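Octaprenyl Pyrophosphate Synthase (Helicobacter pylori, PDB 3TC1) probably builds the C40 octaprenyl diphosphate chain by magnesium-dependent condensation of isopentenyl diphosphate onto an allylic diphosphate primer. Local coordinates at residues F196-D201 with T225-L230; L203-D208 with G267-T272; L231-L236 with L243-F248. All blocks are in the same frame, centred on the assembly; numbering follows the deposited sequence.

Contact 1: residues F196-D201 with T225-L230. With MG (magnesium ion), chain D.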
loop_
_atom_site.group_PDB
_atom_site.type_symbol
_atom_site.label_atom_id
_atom_site.label_comp_id
_atom_site.label_asym_id
_atom_site.label_seq_id
_atom_site.Cartn_x
_atom_site.Cartn_y
_atom_site.Cartn_z
ATOM N N PHE B 196 21.476 13.292 1.218
ATOM C CA PHE B 196 21.167 12.519 0.026
ATOM C C PHE B 196 20.066 13.140 -0.833
ATOM O O PHE B 196 20.213 13.248 -2.046
ATOM C CB PHE B 196 20.749 11.096 0.407
ATOM C CG PHE B 196 20.293 10.272 -0.762
ATOM C CD1 PHE B 196 21.215 9.747 -1.664
ATOM C CD2 PHE B 196 18.938 10.059 -0.989
ATOM C CE1 PHE B 196 20.792 9.025 -2.778
ATOM C CE2 PHE B 196 18.504 9.336 -2.102
ATOM C CZ PHE B 196 19.436 8.820 -2.996
ATOM N N GLN B 197 18.964 13.546 -0.212
ATOM C CA GLN B 197 17.864 14.125 -0.974
ATOM C C GLN B 197 18.163 15.537 -1.468
ATOM O O GLN B 197 17.651 15.953 -2.507
ATOM C CB GLN B 197 16.576 14.128 -0.150
ATOM C CG GLN B 197 15.333 14.485 -0.966
ATOM C CD GLN B 197 15.150 13.574 -2.170
ATOM O OE1 GLN B 197 15.071 12.352 -2.032
ATOM N NE2 GLN B 197 15.084 14.166 -3.358
ATOM N N ILE B 198 18.974 16.283 -0.727
ATOM C CA ILE B 198 19.323 17.634 -1.158
ATOM C C ILE B 198 20.177 17.519 -2.427
ATOM O O ILE B 198 19.951 18.236 -3.406
ATOM C CB ILE B 198 20.095 18.394 -0.052
ATOM C CG1 ILE B 198 19.151 18.693 1.117
ATOM C CG2 ILE B 198 20.646 19.716 -0.595
ATOM C CD1 ILE B 198 19.861 19.216 2.361
ATOM N N ILE B 199 21.137 16.594 -2.415
ATOM C CA ILE B 199 22.006 16.378 -3.569
ATOM C C ILE B 199 21.182 15.851 -4.743
ATOM O O ILE B 199 21.457 16.159 -5.908
ATOM C CB ILE B 199 23.139 15.364 -3.251
ATOM C CG1 ILE B 199 24.101 15.962 -2.223
ATOM C CG2 ILE B 199 23.872 14.972 -4.529
ATOM C CD1 ILE B 199 24.739 17.277 -2.651
ATOM N N ASP B 200 20.168 15.053 -4.438
ATOM C CA ASP B 200 19.327 14.521 -5.496
ATOM C C ASP B 200 18.554 15.666 -6.142
ATOM O O ASP B 200 18.435 15.733 -7.366
ATOM C CB ASP B 200 18.350 13.492 -4.954
ATOM C CG ASP B 200 17.462 12.938 -6.032
ATOM O OD1 ASP B 200 17.957 12.141 -6.860
ATOM O OD2 ASP B 200 16.277 13.321 -6.059
ATOM N N ASP B 201 18.032 16.571 -5.321
ATOM C CA ASP B 201 17.296 17.714 -5.854
ATOM C C ASP B 201 18.263 18.597 -6.638
ATOM O O ASP B 201 17.898 19.206 -7.644
ATOM C CB ASP B 201 16.664 18.529 -4.718
ATOM C CG ASP B 201 15.480 17.820 -4.073
ATOM O OD1 ASP B 201 15.084 16.744 -4.577
ATOM O OD2 ASP B 201 14.938 18.347 -3.070
ATOM N N THR B 225 8.814 22.596 -5.558
ATOM C CA THR B 225 9.706 23.733 -5.356
ATOM C C THR B 225 10.824 23.272 -4.421
ATOM O O THR B 225 10.734 23.423 -3.201
ATOM C CB THR B 225 8.977 24.937 -4.723
ATOM O OG1 THR B 225 7.793 25.235 -5.476
ATOM C CG2 THR B 225 9.884 26.164 -4.739
ATOM N N THR B 226 11.873 22.704 -5.011
ATOM C CA THR B 226 13.008 22.176 -4.260
ATOM C C THR B 226 13.926 23.266 -3.709
ATOM O O THR B 226 13.775 24.440 -4.044
ATOM C CB THR B 226 13.822 21.196 -5.132
ATOM O OG1 THR B 226 14.287 21.868 -6.308
ATOM C CG2 THR B 226 12.941 20.024 -5.567
ATOM N N LEU B 227 14.881 22.869 -2.870
ATOM C CA LEU B 227 15.795 23.830 -2.245
ATOM C C LEU B 227 16.399 24.871 -3.194
ATOM O O LEU B 227 16.395 26.058 -2.890
ATOM C CB LEU B 227 16.915 23.093 -1.494
ATOM C CG LEU B 227 17.750 23.980 -0.556
ATOM C CD1 LEU B 227 16.825 24.754 0.383
ATOM C CD2 LEU B 227 18.729 23.122 0.239
ATOM N N PRO B 228 16.938 24.443 -4.351
ATOM C CA PRO B 228 17.512 25.436 -5.264
ATOM C C PRO B 228 16.527 26.565 -5.580
ATOM O O PRO B 228 16.892 27.737 -5.583
ATOM C CB PRO B 228 17.844 24.609 -6.505
ATOM C CG PRO B 228 18.178 23.266 -5.927
ATOM C CD PRO B 228 17.101 23.081 -4.884
ATOM N N TYR B 229 15.275 26.202 -5.845
ATOM C CA TYR B 229 14.239 27.179 -6.178
ATOM C C TYR B 229 13.871 28.040 -4.979
ATOM O O TYR B 229 13.587 29.229 -5.121
ATOM C CB TYR B 229 13.003 26.451 -6.721
ATOM C CG TYR B 229 13.259 25.809 -8.068
ATOM C CD1 TYR B 229 13.123 26.541 -9.251
ATOM C CD2 TYR B 229 13.686 24.483 -8.159
ATOM C CE1 TYR B 229 13.406 25.968 -10.492
ATOM C CE2 TYR B 229 13.975 23.901 -9.399
ATOM C CZ TYR B 229 13.832 24.650 -10.557
ATOM O OH TYR B 229 14.102 24.073 -11.778
ATOM N N LEU B 230 13.875 27.433 -3.795
ATOM C CA LEU B 230 13.567 28.159 -2.570
ATOM C C LEU B 230 14.654 29.201 -2.289
ATOM O O LEU B 230 14.359 30.363 -2.011
ATOM C CB LEU B 230 13.464 27.176 -1.398
ATOM C CG LEU B 230 12.225 26.275 -1.479
ATOM C CD1 LEU B 230 12.400 25.036 -0.617
ATOM C CD2 LEU B 230 11.004 27.097 -1.049
HETATM MG MG MG D . 15.086 13.767 -7.900
HETATM O O HOH W 1 17.145 14.553 -9.058
HETATM O O HOH W 2 15.518 11.790 -8.976
HETATM O O HOH W 3 15.393 20.190 -8.014
HETATM O O HOH W 4 14.604 15.784 -7.010
HETATM O O HOH W 5 13.621 14.454 -9.612
HETATM O O HOH W 6 13.214 12.997 -6.422
#
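The carboxylate of Asp-201 lies against the methyl of Thr-226, while the polar tie between these two residues runs through a water. Asp-201 crosses Thr-226 at a slant, and its OD2 rests 3.6 Å from Thr-226 CG2. The hydroxyl on the other branch, Thr-226 OG1, donates to water 3 over 2.6 Å, and that water in turn donates to the main-chain carbonyl Asp-201 O at 2.7 Å. The split follows from the threonine torsion: at chi1 59° OG1 sits between backbone N and carbonyl carbon, and CG2 is opposite the carbonyl carbon, facing the acid. Asp-200, Asp-201 and Asp-204 spell the DDxxD of the second aspartate-rich motif of trans-prenyl synthases, carried on helix 182-205. Thr-226 stands at the N-cap position of helix 227-233 but makes no capping bond with its side chain.

One turn before Asp-201, Ile-198 brings the two helices together through hydrocarbon, its CG2 4.0 Å from Leu-227 CD2. Trp-156 of helix 152-177 and Thr-272 of helix 268-286 also pack on Ile-198.

What steadies the Asp-201 carboxylate is a set of three partners. OD2 is hydrogen-bonded to Tyr-155 OH. OD1 accepts from Gln-197 NE2 at 2.9 Å; it lies in the plane of the glutamine amide, yet the nitrogen stands 46° out of the carboxylate plane, and the N-H...O angle is a modest 147°. Gln-197 OE1 is itself hydrogen-bonded to Thr-163, which should help fix which way the amide faces. The third partner is water 4, and it links the contact to the metal site. Asp-200 OD2 binds the magnesium ion directly at 2.2 Å, five waters complete its shell, and one of these, water 4, donates to Asp-201 OD1 over 2.7 Å.

Contact 2: residues L203-D208 with G267-T272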
loop_
_atom_site.group_PDB
_atom_site.type_symbol
_atom_site.label_atom_id
_atom_site.label_comp_id
_atom_site.label_asym_id
_atom_site.label_seq_id
_atom_site.Cartn_x
_atom_site.Cartn_y
_atom_site.Cartn_z
ATOM N N LEU B 203 20.998 17.569 -8.293
ATOM C CA LEU B 203 21.295 16.889 -9.548
ATOM C C LEU B 203 20.182 16.983 -10.591
ATOM O O LEU B 203 20.382 16.635 -11.758
ATOM C CB LEU B 203 21.648 15.425 -9.281
ATOM C CG LEU B 203 23.003 15.243 -8.589
ATOM C CD1 LEU B 203 23.231 13.773 -8.256
ATOM C CD2 LEU B 203 24.105 15.774 -9.503
ATOM N N ASP B 204 19.010 17.457 -10.181
ATOM C CA ASP B 204 17.908 17.604 -11.119
ATOM C C ASP B 204 18.107 18.860 -11.944
ATOM O O ASP B 204 17.621 18.962 -13.074
ATOM C CB ASP B 204 16.571 17.733 -10.388
ATOM C CG ASP B 204 15.390 17.881 -11.352
ATOM O OD1 ASP B 204 15.119 16.938 -12.126
ATOM O OD2 ASP B 204 14.728 18.937 -11.341
ATOM N N ILE B 205 18.832 19.820 -11.383
ATOM C CA ILE B 205 19.030 21.084 -12.081
ATOM C C ILE B 205 20.457 21.482 -12.398
ATOM O O ILE B 205 20.703 22.591 -12.866
ATOM C CB ILE B 205 18.343 22.233 -11.308
ATOM C CG1 ILE B 205 18.797 22.242 -9.841
ATOM C CG2 ILE B 205 16.838 22.069 -11.391
ATOM C CD1 ILE B 205 20.147 22.893 -9.604
ATOM N N THR B 206 21.404 20.593 -12.149
ATOM C CA THR B 206 22.773 20.935 -12.451
ATOM C C THR B 206 23.567 19.712 -12.847
ATOM O O THR B 206 23.349 18.605 -12.350
ATOM C CB THR B 206 23.459 21.665 -11.273
ATOM O OG1 THR B 206 24.604 22.377 -11.766
ATOM C CG2 THR B 206 23.894 20.676 -10.193
ATOM N N GLN B 207 24.501 19.934 -13.757
ATOM C CA GLN B 207 25.314 18.861 -14.276
ATOM C C GLN B 207 26.176 18.084 -13.322
ATOM O O GLN B 207 26.783 18.597 -12.386
ATOM C CB GLN B 207 26.182 19.354 -15.432
ATOM C CG GLN B 207 25.509 19.143 -16.772
ATOM C CD GLN B 207 25.809 17.786 -17.397
ATOM O OE1 GLN B 207 26.256 16.857 -16.725
ATOM N NE2 GLN B 207 25.553 17.672 -18.696
ATOM N N ASP B 208 26.206 16.802 -13.624
ATOM C CA ASP B 208 26.978 15.814 -12.917
ATOM C C ASP B 208 28.213 15.713 -13.791
ATOM O O ASP B 208 28.195 15.027 -14.797
ATOM C CB ASP B 208 26.192 14.524 -12.930
ATOM C CG ASP B 208 26.910 13.414 -12.258
ATOM O OD1 ASP B 208 28.151 13.511 -12.129
ATOM O OD2 ASP B 208 26.224 12.449 -11.868
ATOM N N GLY B 267 24.592 32.352 -7.131
ATOM C CA GLY B 267 25.381 31.290 -6.528
ATOM C C GLY B 267 24.558 30.256 -5.782
ATOM O O GLY B 267 24.949 29.787 -4.712
ATOM N N ILE B 268 23.418 29.888 -6.353
ATOM C CA ILE B 268 22.526 28.926 -5.717
ATOM C C ILE B 268 23.098 27.514 -5.661
ATOM O O ILE B 268 22.851 26.778 -4.706
ATOM C CB ILE B 268 21.162 28.901 -6.446
ATOM C CG1 ILE B 268 20.560 30.308 -6.452
ATOM C CG2 ILE B 268 20.213 27.917 -5.770
ATOM C CD1 ILE B 268 20.370 30.925 -5.048
ATOM N N ILE B 269 23.869 27.129 -6.675
ATOM C CA ILE B 269 24.423 25.784 -6.691
ATOM C C ILE B 269 25.336 25.554 -5.488
ATOM O O ILE B 269 25.203 24.552 -4.780
ATOM C CB ILE B 269 25.213 25.502 -7.993
ATOM C CG1 ILE B 269 24.338 25.789 -9.217
ATOM C CG2 ILE B 269 25.707 24.059 -7.998
ATOM C CD1 ILE B 269 23.055 24.996 -9.282
ATOM N N GLU B 270 26.257 26.480 -5.247
ATOM C CA GLU B 270 27.162 26.332 -4.114
ATOM C C GLU B 270 26.399 26.454 -2.798
ATOM O O GLU B 270 26.701 25.753 -1.837
ATOM C CB GLU B 270 28.287 27.376 -4.165
ATOM C CG GLU B 270 29.145 27.438 -2.895
ATOM C CD GLU B 270 30.085 26.251 -2.724
ATOM O OE1 GLU B 270 29.628 25.092 -2.837
ATOM O OE2 GLU B 270 31.285 26.484 -2.463
ATOM N N GLU B 271 25.406 27.337 -2.753
ATOM C CA GLU B 271 24.629 27.521 -1.534
ATOM C C GLU B 271 23.869 26.240 -1.184
ATOM O O GLU B 271 23.785 25.856 -0.014
ATOM C CB GLU B 271 23.655 28.702 -1.686
ATOM C CG GLU B 271 22.846 29.006 -0.423
ATOM C CD GLU B 271 21.976 30.252 -0.545
ATOM O OE1 GLU B 271 21.563 30.595 -1.672
ATOM O OE2 GLU B 271 21.686 30.879 0.496
ATOM N N THR B 272 23.332 25.576 -2.203
ATOM C CA THR B 272 22.589 24.336 -2.005
ATOM C C THR B 272 23.543 23.242 -1.539
ATOM O O THR B 272 23.254 22.493 -0.595
ATOM C CB THR B 272 21.904 23.881 -3.321
ATOM O OG1 THR B 272 20.961 24.875 -3.743
ATOM C CG2 THR B 272 21.168 22.557 -3.121
#
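Directly behind the second aspartate-rich motif, which closes with Asp-204, the chain leaves helix 182-205 and lays Ile-205 and Thr-206 on Ile-269, in the first turn of helix 268-286. One methyl does the touching for the second segment: Ile-269 CD1. It comes within 3.6 Å of Ile-205 CD1, the two side chains running alongside each other in opposite senses. Thr-206 meets the same methyl tip to tip, with its CB 3.9 Å from Ile-269 CD1 and its OG1 at a similar separation. At chi1 53° Ile-205 CG1 lies between its own backbone N and carbonyl carbon, a less common rotamer. Tyr-229, Phe-217 and Phe-263 also pack around Ile-205, whose side chain lies about 9 Å from the magnesium ion, nearest atom to metal.

Just before helix 268-286 comes the end of the preceding helix. Gly-267, with its positive phi of 53°, is the C-prime residue of a Schellman motif there: Ile-268 N bonds back to Phe-263 O and Gly-267 N to Lys-264 O. Inside the new helix, Ile-268 O takes two bonds. Thr-272 N donates over 2.8 Å, and Thr-272 OG1, also 2.8 Å from Ile-268 O, arrives from the opposite face of the carbonyl plane, 37° out of it. The threonine hydroxyl is thereby turned back onto its own helix.

No hydrogen bond spans the two segments. Directional hold on the motif's end comes from Asp-204, whose OD1 and OD2 accept from the backbone N-H groups of Ser-218 and Asp-219. Across to Ile-269 there is van der Waals contact alone, so its strength depends on how closely the Ile-269 methyl fits Ile-205 and the beta-carbon of Thr-206, and on little buried surface.

Contact 3: residues L231-L236 with L243-F248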
loop_
_atom_site.group_PDB
_atom_site.type_symbol
_atom_site.label_atom_id
_atom_site.label_comp_id
_atom_site.label_asym_id
_atom_site.label_seq_id
_atom_site.Cartn_x
_atom_site.Cartn_y
_atom_site.Cartn_z
ATOM N N LEU B 231 15.911 28.776 -2.361
ATOM C CA LEU B 231 17.032 29.684 -2.115
ATOM C C LEU B 231 17.086 30.782 -3.179
ATOM O O LEU B 231 17.381 31.938 -2.875
ATOM C CB LEU B 231 18.349 28.900 -2.088
ATOM C CG LEU B 231 18.500 27.884 -0.947
ATOM C CD1 LEU B 231 19.825 27.152 -1.073
ATOM C CD2 LEU B 231 18.419 28.608 0.395
ATOM N N LEU B 232 16.801 30.419 -4.426
ATOM C CA LEU B 232 16.800 31.397 -5.515
ATOM C C LEU B 232 15.716 32.443 -5.283
ATOM O O LEU B 232 15.964 33.642 -5.371
ATOM C CB LEU B 232 16.547 30.713 -6.868
ATOM C CG LEU B 232 16.449 31.690 -8.053
ATOM C CD1 LEU B 232 17.786 32.424 -8.225
ATOM C CD2 LEU B 232 16.090 30.940 -9.327
ATOM N N TYR B 233 14.508 31.974 -4.984
ATOM C CA TYR B 233 13.365 32.854 -4.749
ATOM C C TYR B 233 13.646 33.932 -3.700
ATOM O O TYR B 233 13.187 35.066 -3.822
ATOM C CB TYR B 233 12.150 32.033 -4.303
ATOM C CG TYR B 233 10.915 32.874 -4.095
ATOM C CD1 TYR B 233 10.175 33.337 -5.183
ATOM C CD2 TYR B 233 10.507 33.243 -2.815
ATOM C CE1 TYR B 233 9.061 34.148 -5.000
ATOM C CE2 TYR B 233 9.397 34.055 -2.621
ATOM C CZ TYR B 233 8.679 34.500 -3.718
ATOM O OH TYR B 233 7.571 35.288 -3.536
ATOM N N GLU B 234 14.376 33.558 -2.656
ATOM C CA GLU B 234 14.728 34.479 -1.579
ATOM C C GLU B 234 15.698 35.591 -2.008
ATOM O O GLU B 234 15.836 36.598 -1.309
ATOM C CB GLU B 234 15.342 33.693 -0.414
ATOM C CG GLU B 234 14.325 32.926 0.418
ATOM C CD GLU B 234 14.943 31.778 1.198
ATOM O OE1 GLU B 234 16.091 31.920 1.671
ATOM O OE2 GLU B 234 14.273 30.734 1.348
ATOM N N LYS B 235 16.361 35.413 -3.149
ATOM C CA LYS B 235 17.330 36.398 -3.650
ATOM C C LYS B 235 16.835 37.196 -4.856
ATOM O O LYS B 235 17.372 38.263 -5.159
ATOM C CB LYS B 235 18.633 35.703 -4.064
ATOM C CG LYS B 235 19.300 34.855 -3.003
ATOM C CD LYS B 235 20.174 35.683 -2.083
ATOM C CE LYS B 235 20.930 34.783 -1.115
ATOM N NZ LYS B 235 21.771 33.781 -1.830
ATOM N N LEU B 236 15.828 36.678 -5.551
ATOM C CA LEU B 236 15.299 37.334 -6.746
ATOM C C LEU B 236 14.596 38.655 -6.487
ATOM O O LEU B 236 13.984 38.849 -5.438
ATOM C CB LEU B 236 14.314 36.413 -7.469
ATOM C CG LEU B 236 14.826 35.095 -8.051
ATOM C CD1 LEU B 236 13.655 34.306 -8.632
ATOM C CD2 LEU B 236 15.873 35.381 -9.120
ATOM N N LEU B 243 8.376 36.040 -12.608
ATOM C CA LEU B 243 8.691 35.123 -13.696
ATOM C C LEU B 243 8.837 33.685 -13.199
ATOM O O LEU B 243 8.287 32.757 -13.793
ATOM C CB LEU B 243 9.983 35.546 -14.407
ATOM C CG LEU B 243 9.960 36.828 -15.248
ATOM C CD1 LEU B 243 11.332 37.040 -15.900
ATOM C CD2 LEU B 243 8.879 36.721 -16.316
ATOM N N LEU B 244 9.587 33.498 -12.117
ATOM C CA LEU B 244 9.782 32.158 -11.578
ATOM C C LEU B 244 8.435 31.524 -11.259
ATOM O O LEU B 244 8.182 30.377 -11.627
ATOM C CB LEU B 244 10.653 32.198 -10.320
ATOM C CG LEU B 244 10.949 30.826 -9.705
ATOM C CD1 LEU B 244 11.708 29.962 -10.705
ATOM C CD2 LEU B 244 11.765 31.010 -8.426
ATOM N N ILE B 245 7.566 32.272 -10.585
ATOM C CA ILE B 245 6.248 31.755 -10.245
ATOM C C ILE B 245 5.458 31.398 -11.508
ATOM O O ILE B 245 4.787 30.367 -11.563
ATOM C CB ILE B 245 5.446 32.770 -9.396
ATOM C CG1 ILE B 245 6.101 32.919 -8.019
ATOM C CG2 ILE B 245 3.996 32.296 -9.243
ATOM C CD1 ILE B 245 5.420 33.921 -7.107
ATOM N N SER B 246 5.555 32.242 -12.530
ATOM C CA SER B 246 4.851 31.997 -13.783
ATOM C C SER B 246 5.390 30.745 -14.479
ATOM O O SER B 246 4.699 30.137 -15.294
ATOM C CB SER B 246 5.007 33.189 -14.725
ATOM O OG SER B 246 6.293 33.181 -15.324
ATOM N N TYR B 247 6.626 30.362 -14.174
ATOM C CA TYR B 247 7.193 29.174 -14.801
ATOM C C TYR B 247 6.851 27.894 -14.045
ATOM O O TYR B 247 7.199 26.798 -14.483
ATOM C CB TYR B 247 8.716 29.304 -14.940
ATOM C CG TYR B 247 9.151 30.433 -15.850
ATOM C CD1 TYR B 247 8.306 30.908 -16.860
ATOM C CD2 TYR B 247 10.414 31.019 -15.716
ATOM C CE1 TYR B 247 8.706 31.940 -17.713
ATOM C CE2 TYR B 247 10.823 32.045 -16.565
ATOM C CZ TYR B 247 9.965 32.503 -17.559
ATOM O OH TYR B 247 10.360 33.531 -18.392
ATOM N N PHE B 248 6.166 28.035 -12.915
ATOM C CA PHE B 248 5.769 26.880 -12.109
ATOM C C PHE B 248 5.006 25.884 -12.992
ATOM O O PHE B 248 4.078 26.261 -13.710
ATOM C CB PHE B 248 4.882 27.343 -10.947
ATOM C CG PHE B 248 4.462 26.237 -10.016
ATOM C CD1 PHE B 248 5.397 25.595 -9.208
ATOM C CD2 PHE B 248 3.128 25.843 -9.941
ATOM C CE1 PHE B 248 5.011 24.575 -8.336
ATOM C CE2 PHE B 248 2.728 24.817 -9.068
ATOM C CZ PHE B 248 3.669 24.186 -8.266
#
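Leu-232 O is shared by two backbone donors, Lys-235 N at 2.9 Å and Leu-236 N at 3.0 Å from it. The Leu-232 and Leu-236 side chains, four residues apart and so tied through this carbonyl, both face Leu-244, whose CD2 is the nearest atom in three of the four residue contacts. Leu-236 makes the tighter fit of the two: its CD1 lies 3.8 Å from Leu-244 CD2 and 4.0 Å from Leu-244 CB, the two leucine side chains crossing at about a right angle. Leu-232 CD2 is more distant, 4.4 Å from Leu-244 CD2. On the Tyr-233 side the same methyl is 4.3 Å from Tyr-233 CB and sits at the edge of the tyrosine ring, near its plane. Leu-244 reaches this spot with CG swung away from its backbone N (chi1 -178°), which sends the branched end across to the other helix.

Within the all-helical prenyl synthase fold, the contact joins two short consecutive helices, 227-233 and 238-246, across the brief link between them. A bond from Gln-241 NE2 to Tyr-233 O also joins the two helices. Tyr-266 covers Leu-236 and Leu-232 from a loop, and Phe-263 of helix 253-265 adds to the apolar packing on Leu-232.

Toward the surface, the tyrosine ring carries the contact further. Tyr-233 CE1 comes 4.2 Å from Ile-245 CD1, which approaches the ring obliquely; Phe-148 meets the same ring with the planes at about 50°. Lys-235 and Glu-234 form salt bridges with Glu-271 and Lys-152, respectively. At the far end of helix 238-246, Leu-243 O stands 3.2 Å above one face of the Tyr-247 ring, offset toward its rim, and Trp-258 meets that ring edge-to-face.

From the N terminus, helix 182-205 carries 196-201, the first segment of contact 1, and its end runs out into 203-208, the first segment of contact 2. Contact 1 closes a mostly non-helical loop when the chain returns at 225-230. Helix 227-233 then runs directly into contact 3, a short local closure completed at 243-248. Contact 2 closes last, at 267-272, so it crosses contact 1 and encloses contact 3. Helix 268-286 also touches the other two: Ile-268 CG2 packs on Pro-228 O, and Glu-271 forms a salt bridge with Lys-235. Together they join the helix bearing the aspartate-rich motif to the short helices beyond it.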